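Local coordinates for CRISPR-associated protein CasA/Cse1 (Thermus thermophilus, PDB 4AN8) that forms part of the CRISPR Cascade ribonucleoprotein complex and probably contributes to the selection of foreign DNA in bacterial adaptive immunity, at residues E53-R58 / A160-Q165; A166-G171 / P248-R253. All coordinates share one frame; numbering follows the deposited sequence.

Contact 1: E53-R58 / A160-Q165. With ACT (acetate ion), chain C.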
loop_
_atom_site.group_PDB
_atom_site.type_symbol
_atom_site.label_atom_id
_atom_site.label_comp_id
_atom_site.label_asym_id
_atom_site.label_seq_id
_atom_site.Cartn_x
_atom_site.Cartn_y
_atom_site.Cartn_z
ATOM N N GLU A 53 -6.672 5.881 2.323
ATOM C CA GLU A 53 -5.512 6.446 2.991
ATOM C C GLU A 53 -4.353 6.615 2.000
ATOM O O GLU A 53 -3.677 7.649 1.998
ATOM C CB GLU A 53 -5.091 5.550 4.153
ATOM C CG GLU A 53 -3.911 6.056 4.976
ATOM C CD GLU A 53 -3.629 5.135 6.178
ATOM O OE1 GLU A 53 -4.428 4.210 6.408
ATOM O OE2 GLU A 53 -2.608 5.307 6.883
ATOM N N ALA A 54 -4.106 5.590 1.184
ATOM C CA ALA A 54 -2.965 5.612 0.263
ATOM C C ALA A 54 -3.079 6.775 -0.716
ATOM O O ALA A 54 -2.152 7.575 -0.839
ATOM C CB ALA A 54 -2.852 4.310 -0.496
ATOM N N VAL A 55 -4.232 6.876 -1.375
ATOM C CA VAL A 55 -4.412 7.893 -2.414
ATOM C C VAL A 55 -4.526 9.301 -1.866
ATOM O O VAL A 55 -4.063 10.233 -2.509
ATOM C CB VAL A 55 -5.601 7.623 -3.358
ATOM C CG1 VAL A 55 -5.398 6.359 -4.100
ATOM C CG2 VAL A 55 -6.941 7.629 -2.600
ATOM N N LEU A 56 -5.092 9.469 -0.674
ATOM C CA LEU A 56 -5.162 10.802 -0.084
ATOM C C LEU A 56 -3.750 11.356 0.180
ATOM O O LEU A 56 -3.467 12.516 -0.155
ATOM C CB LEU A 56 -6.037 10.821 1.170
ATOM C CG LEU A 56 -7.533 10.524 0.963
ATOM C CD1 LEU A 56 -8.274 10.242 2.292
ATOM C CD2 LEU A 56 -8.195 11.633 0.211
ATOM N N HIS A 57 -2.854 10.524 0.714
ATOM C CA HIS A 57 -1.454 10.928 0.861
ATOM C C HIS A 57 -0.797 11.213 -0.478
ATOM O O HIS A 57 -0.029 12.167 -0.580
ATOM C CB HIS A 57 -0.615 9.862 1.565
ATOM C CG HIS A 57 -0.875 9.766 3.026
ATOM N ND1 HIS A 57 -1.791 8.885 3.558
ATOM C CD2 HIS A 57 -0.366 10.461 4.071
ATOM C CE1 HIS A 57 -1.825 9.033 4.872
ATOM N NE2 HIS A 57 -0.963 9.974 5.207
ATOM N N ARG A 58 -1.071 10.388 -1.493
ATOM C CA ARG A 58 -0.401 10.563 -2.800
ATOM C C ARG A 58 -0.843 11.843 -3.517
ATOM O O ARG A 58 -0.030 12.510 -4.142
ATOM C CB ARG A 58 -0.559 9.333 -3.713
ATOM C CG ARG A 58 0.057 8.056 -3.127
ATOM C CD ARG A 58 -0.548 6.756 -3.713
ATOM N NE ARG A 58 -0.246 6.614 -5.140
ATOM C CZ ARG A 58 0.924 6.195 -5.617
ATOM N NH1 ARG A 58 1.898 5.882 -4.779
ATOM N NH2 ARG A 58 1.123 6.103 -6.932
ATOM N N ALA A 160 -13.953 7.999 -3.678
ATOM C CA ALA A 160 -14.099 6.806 -4.484
ATOM C C ALA A 160 -13.426 7.023 -5.856
ATOM O O ALA A 160 -12.775 6.133 -6.387
ATOM C CB ALA A 160 -15.563 6.491 -4.655
ATOM N N LEU A 161 -13.574 8.222 -6.414
ATOM C CA LEU A 161 -12.898 8.554 -7.667
ATOM C C LEU A 161 -11.397 8.322 -7.535
ATOM O O LEU A 161 -10.786 7.649 -8.351
ATOM C CB LEU A 161 -13.174 10.001 -8.054
ATOM C CG LEU A 161 -12.413 10.552 -9.268
ATOM C CD1 LEU A 161 -12.648 9.696 -10.525
ATOM C CD2 LEU A 161 -12.779 12.036 -9.511
ATOM N N LEU A 162 -10.810 8.887 -6.491
ATOM C CA LEU A 162 -9.377 8.846 -6.294
ATOM C C LEU A 162 -8.923 7.417 -6.112
ATOM O O LEU A 162 -7.925 7.007 -6.661
ATOM C CB LEU A 162 -8.991 9.619 -5.046
ATOM C CG LEU A 162 -8.496 11.037 -5.206
ATOM C CD1 LEU A 162 -7.918 11.452 -3.829
ATOM C CD2 LEU A 162 -7.419 11.116 -6.291
ATOM N N VAL A 163 -9.669 6.651 -5.327
ATOM C CA VAL A 163 -9.277 5.278 -5.124
ATOM C C VAL A 163 -9.275 4.552 -6.471
ATOM O O VAL A 163 -8.321 3.854 -6.805
ATOM C CB VAL A 163 -10.203 4.563 -4.114
ATOM C CG1 VAL A 163 -10.029 3.029 -4.224
ATOM C CG2 VAL A 163 -9.932 5.097 -2.679
ATOM N N HIS A 164 -10.346 4.725 -7.237
ATOM C CA HIS A 164 -10.486 3.964 -8.482
ATOM C C HIS A 164 -9.367 4.247 -9.474
ATOM O O HIS A 164 -8.893 3.341 -10.137
ATOM C CB HIS A 164 -11.850 4.241 -9.132
ATOM C CG HIS A 164 -12.175 3.336 -10.281
ATOM N ND1 HIS A 164 -12.367 1.977 -10.130
ATOM C CD2 HIS A 164 -12.366 3.597 -11.596
ATOM C CE1 HIS A 164 -12.646 1.440 -11.301
ATOM N NE2 HIS A 164 -12.649 2.402 -12.210
ATOM N N GLN A 165 -8.941 5.503 -9.565
ATOM C CA GLN A 165 -7.875 5.905 -10.495
ATOM C C GLN A 165 -6.507 5.322 -10.130
ATOM O O GLN A 165 -5.628 5.198 -11.000
ATOM C CB GLN A 165 -7.773 7.444 -10.585
ATOM C CG GLN A 165 -9.023 8.141 -11.134
ATOM C CD GLN A 165 -9.278 7.807 -12.607
ATOM O OE1 GLN A 165 -8.925 6.733 -13.070
ATOM N NE2 GLN A 165 -9.848 8.741 -13.343
HETATM C C ACT C . -11.425 -0.433 -7.314
HETATM O O ACT C . -11.536 0.786 -6.975
HETATM O OXT ACT C . -12.109 -0.801 -8.329
HETATM C CH3 ACT C . -10.519 -1.389 -6.554
#

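Contact 2: A166-G171 / P248-R253. With ACT (acetate ion), chain D.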
loop_
_atom_site.group_PDB
_atom_site.type_symbol
_atom_site.label_atom_id
_atom_site.label_comp_id
_atom_site.label_asym_id
_atom_site.label_seq_id
_atom_site.Cartn_x
_atom_site.Cartn_y
_atom_site.Cartn_z
ATOM N N ALA A 166 -6.298 4.997 -8.846
ATOM C CA ALA A 166 -5.000 4.459 -8.450
ATOM C C ALA A 166 -5.013 2.930 -8.452
ATOM O O ALA A 166 -4.008 2.297 -8.783
ATOM C CB ALA A 166 -4.576 5.003 -7.082
ATOM N N PHE A 167 -6.163 2.339 -8.117
ATOM C CA PHE A 167 -6.221 0.902 -7.825
ATOM C C PHE A 167 -7.063 0.006 -8.776
ATOM O O PHE A 167 -7.083 -1.221 -8.602
ATOM C CB PHE A 167 -6.714 0.692 -6.389
ATOM C CG PHE A 167 -5.733 1.120 -5.343
ATOM C CD1 PHE A 167 -4.666 0.307 -5.004
ATOM C CD2 PHE A 167 -5.890 2.344 -4.684
ATOM C CE1 PHE A 167 -3.752 0.712 -4.033
ATOM C CE2 PHE A 167 -4.997 2.752 -3.719
ATOM C CZ PHE A 167 -3.925 1.922 -3.387
ATOM N N ALA A 168 -7.765 0.592 -9.745
ATOM C CA ALA A 168 -8.563 -0.248 -10.653
ATOM C C ALA A 168 -7.680 -1.302 -11.313
ATOM O O ALA A 168 -6.694 -0.978 -11.986
ATOM C CB ALA A 168 -9.277 0.589 -11.732
ATOM N N PRO A 169 -8.021 -2.575 -11.098
ATOM C CA PRO A 169 -7.395 -3.686 -11.819
ATOM C C PRO A 169 -7.847 -3.691 -13.282
ATOM O O PRO A 169 -8.984 -3.293 -13.573
ATOM C CB PRO A 169 -7.933 -4.925 -11.077
ATOM C CG PRO A 169 -9.226 -4.458 -10.476
ATOM C CD PRO A 169 -8.993 -3.034 -10.090
ATOM N N GLY A 170 -6.960 -4.112 -14.184
ATOM C CA GLY A 170 -7.327 -4.282 -15.582
ATOM C C GLY A 170 -8.439 -5.308 -15.753
ATOM O O GLY A 170 -8.696 -6.113 -14.859
ATOM N N GLY A 171 -9.097 -5.302 -16.904
ATOM C CA GLY A 171 -10.149 -6.269 -17.166
ATOM C C GLY A 171 -11.160 -5.764 -18.181
ATOM O O GLY A 171 -10.955 -4.731 -18.825
ATOM N N PRO A 248 -4.649 9.252 -14.812
ATOM C CA PRO A 248 -6.050 9.042 -15.202
ATOM C C PRO A 248 -6.297 7.647 -15.790
ATOM O O PRO A 248 -6.280 7.485 -17.010
ATOM C CB PRO A 248 -6.267 10.115 -16.273
ATOM C CG PRO A 248 -4.933 10.200 -16.955
ATOM C CD PRO A 248 -3.881 9.949 -15.863
ATOM N N ALA A 249 -6.544 6.647 -14.939
ATOM C CA ALA A 249 -6.624 5.259 -15.398
ATOM C C ALA A 249 -7.933 4.941 -16.115
ATOM O O ALA A 249 -7.989 4.041 -16.955
ATOM C CB ALA A 249 -6.443 4.320 -14.243
ATOM N N ARG A 250 -8.990 5.662 -15.755
ATOM C CA ARG A 250 -10.281 5.446 -16.358
ATOM C C ARG A 250 -10.885 6.793 -16.694
ATOM O O ARG A 250 -10.554 7.785 -16.058
ATOM C CB ARG A 250 -11.191 4.695 -15.389
ATOM C CG ARG A 250 -10.662 3.305 -14.980
ATOM C CD ARG A 250 -10.835 2.263 -16.124
ATOM N NE ARG A 250 -10.427 0.932 -15.668
ATOM C CZ ARG A 250 -9.163 0.508 -15.670
ATOM N NH1 ARG A 250 -8.188 1.294 -16.143
ATOM N NH2 ARG A 250 -8.867 -0.705 -15.222
ATOM N N GLY A 251 -11.773 6.823 -17.695
ATOM C CA GLY A 251 -12.578 8.005 -17.944
ATOM C C GLY A 251 -13.754 7.957 -16.998
ATOM O O GLY A 251 -14.482 6.964 -16.944
ATOM N N VAL A 252 -13.951 9.022 -16.229
ATOM C CA VAL A 252 -15.075 9.065 -15.310
ATOM C C VAL A 252 -15.679 10.440 -15.382
ATOM O O VAL A 252 -14.959 11.439 -15.511
ATOM C CB VAL A 252 -14.635 8.817 -13.843
ATOM C CG1 VAL A 252 -15.821 9.018 -12.898
ATOM C CG2 VAL A 252 -14.029 7.422 -13.678
ATOM N N ARG A 253 -17.004 10.503 -15.312
ATOM C CA ARG A 253 -17.667 11.775 -15.076
ATOM C C ARG A 253 -18.818 11.612 -14.098
ATOM O O ARG A 253 -19.911 11.154 -14.481
ATOM C CB ARG A 253 -18.198 12.399 -16.363
ATOM C CG ARG A 253 -18.136 13.902 -16.300
ATOM C CD ARG A 253 -19.473 14.558 -16.524
ATOM N NE ARG A 253 -20.040 14.247 -17.829
ATOM C CZ ARG A 253 -21.228 14.681 -18.242
ATOM N NH1 ARG A 253 -21.966 15.452 -17.453
ATOM N NH2 ARG A 253 -21.676 14.349 -19.442
HETATM C C ACT D . -12.274 -1.941 -15.224
HETATM O O ACT D . -11.544 -1.296 -14.412
HETATM O OXT ACT D . -13.310 -1.346 -15.642
HETATM C CH3 ACT D . -11.925 -3.345 -15.660
#

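Contact 1: E53-R58 / A160-Q165
Where Val-55 meets Leu-162 and Val-163, the two imidazole rings, of His-57 and His-164, lie on the outer flanks and not at the interface. The imidazole of His-57 turns an edge back to its own helix: ND1 donates to Glu-53 O at 2.7 Å, nearly in the ring plane, with an N-H...O angle of 158°. It reaches this oxygen from above the carbonyl plane, and the backbone N of His-57 comes to it from the opposite face, so one carbonyl serves two donors, and the ND1 bond restrains the rotation of the ring. Residues of helix 199-206 pack against the His-57 side chain. The ring of His-164 offers its ND1 edge to an acetate ion, probably from the crystallisation liquor, in two weak hydrogen bonds, the shorter running from ND1 to OXT at 3.3 Å.

Between the rings, segments 53-58 and 160-165, on helices 50-67 and 154-167, cross at 93°, their local axes 9.0 Å apart. Val-55 meets both Leu-162 and Val-163. Val-55 CG2, set by chi1 of -62° to face the partner helix, lies 3.8 Å from Leu-162 CB. The same Val-55 CG2 is 3.9 Å from Val-163 CG2, while Val-55 CG1 rests 3.7 Å from the main-chain O of Leu-162. Val-55 and Leu-162 run antiparallel alongside each other, and Val-163 lies across Val-55 roughly perpendicularly. A looser methyl pair flanks this, Leu-56 CD2 being 4.1 Å from Leu-162 CD1.

No hydrogen bond joins the segments. Helix is held to helix by buried methyl packing, and the charged groups of 53-58 find their partners outside the contact, where Glu-53 forms salt bridges with Arg-344 and Arg-360 and Arg-58 forms one with Asp-279.

Contact 2: A166-G171 / P248-R253
Ala-168 lays its methyl over one face of the Arg-250 guanidinium, beside the antiparallel beta-hairpin of strands 250-256 and 261-273. The methyl stands 3.6 Å off the guanidinium plane, nearer the NH2 corner than the middle, and Ala-168 CB is 3.7 Å from Arg-250 NH2. Ala-168 follows the last turn of helix 154-167, so the contact joins the end of that helix to the hairpin.

The arginine gets there by bending at its second torsion (chi2 -75°), which folds the chain back toward the loop. Its edges then meet oxygens near the guanidinium plane. On one side Arg-250 NH1 donates to Ala-249 O at 2.9 Å, in the guanidinium plane but well above the plane of the carbonyl. On the other, NE and NH2 both grip a single oxygen of an acetate ion, probably from the crystallisation liquor, with Arg-250 NE 2.8 Å from acetate O. NH2 also donates to Lys-182 O, so oxygens meet the cation at more than one edge; Pro-169 O lies 3.1 Å from Arg-250 NH2. The acetate methyl faces Gly-171, CH3 lying 3.6 Å from Gly-171 C.

Overall arrangement
Contacts 1 and 2, with centres 11 Å apart, follow one another along helix 154-167: residues 160-165 pack on helix 50-67, whereas residues 166-171 leave the end of helix 154-167 and pass beside strand 250-256. The side chain of Gln-165 ties the contacts together, its OE1 2.9 Å from Arg-250 N in a probable hydrogen bond. His-164 NE2 packs 3.5 Å from Arg-250 CG, and Tyr-266 of strand 261-273 bonds to this histidine and touches Arg-250. On the side facing helix 50-67, Val-55 CG1 continues past contact 1 to Ala-166 CB, 3.4 Å away. Each contact has an acetate at its margin, one held weakly by His-164 and the other in two hydrogen bonds by Arg-250.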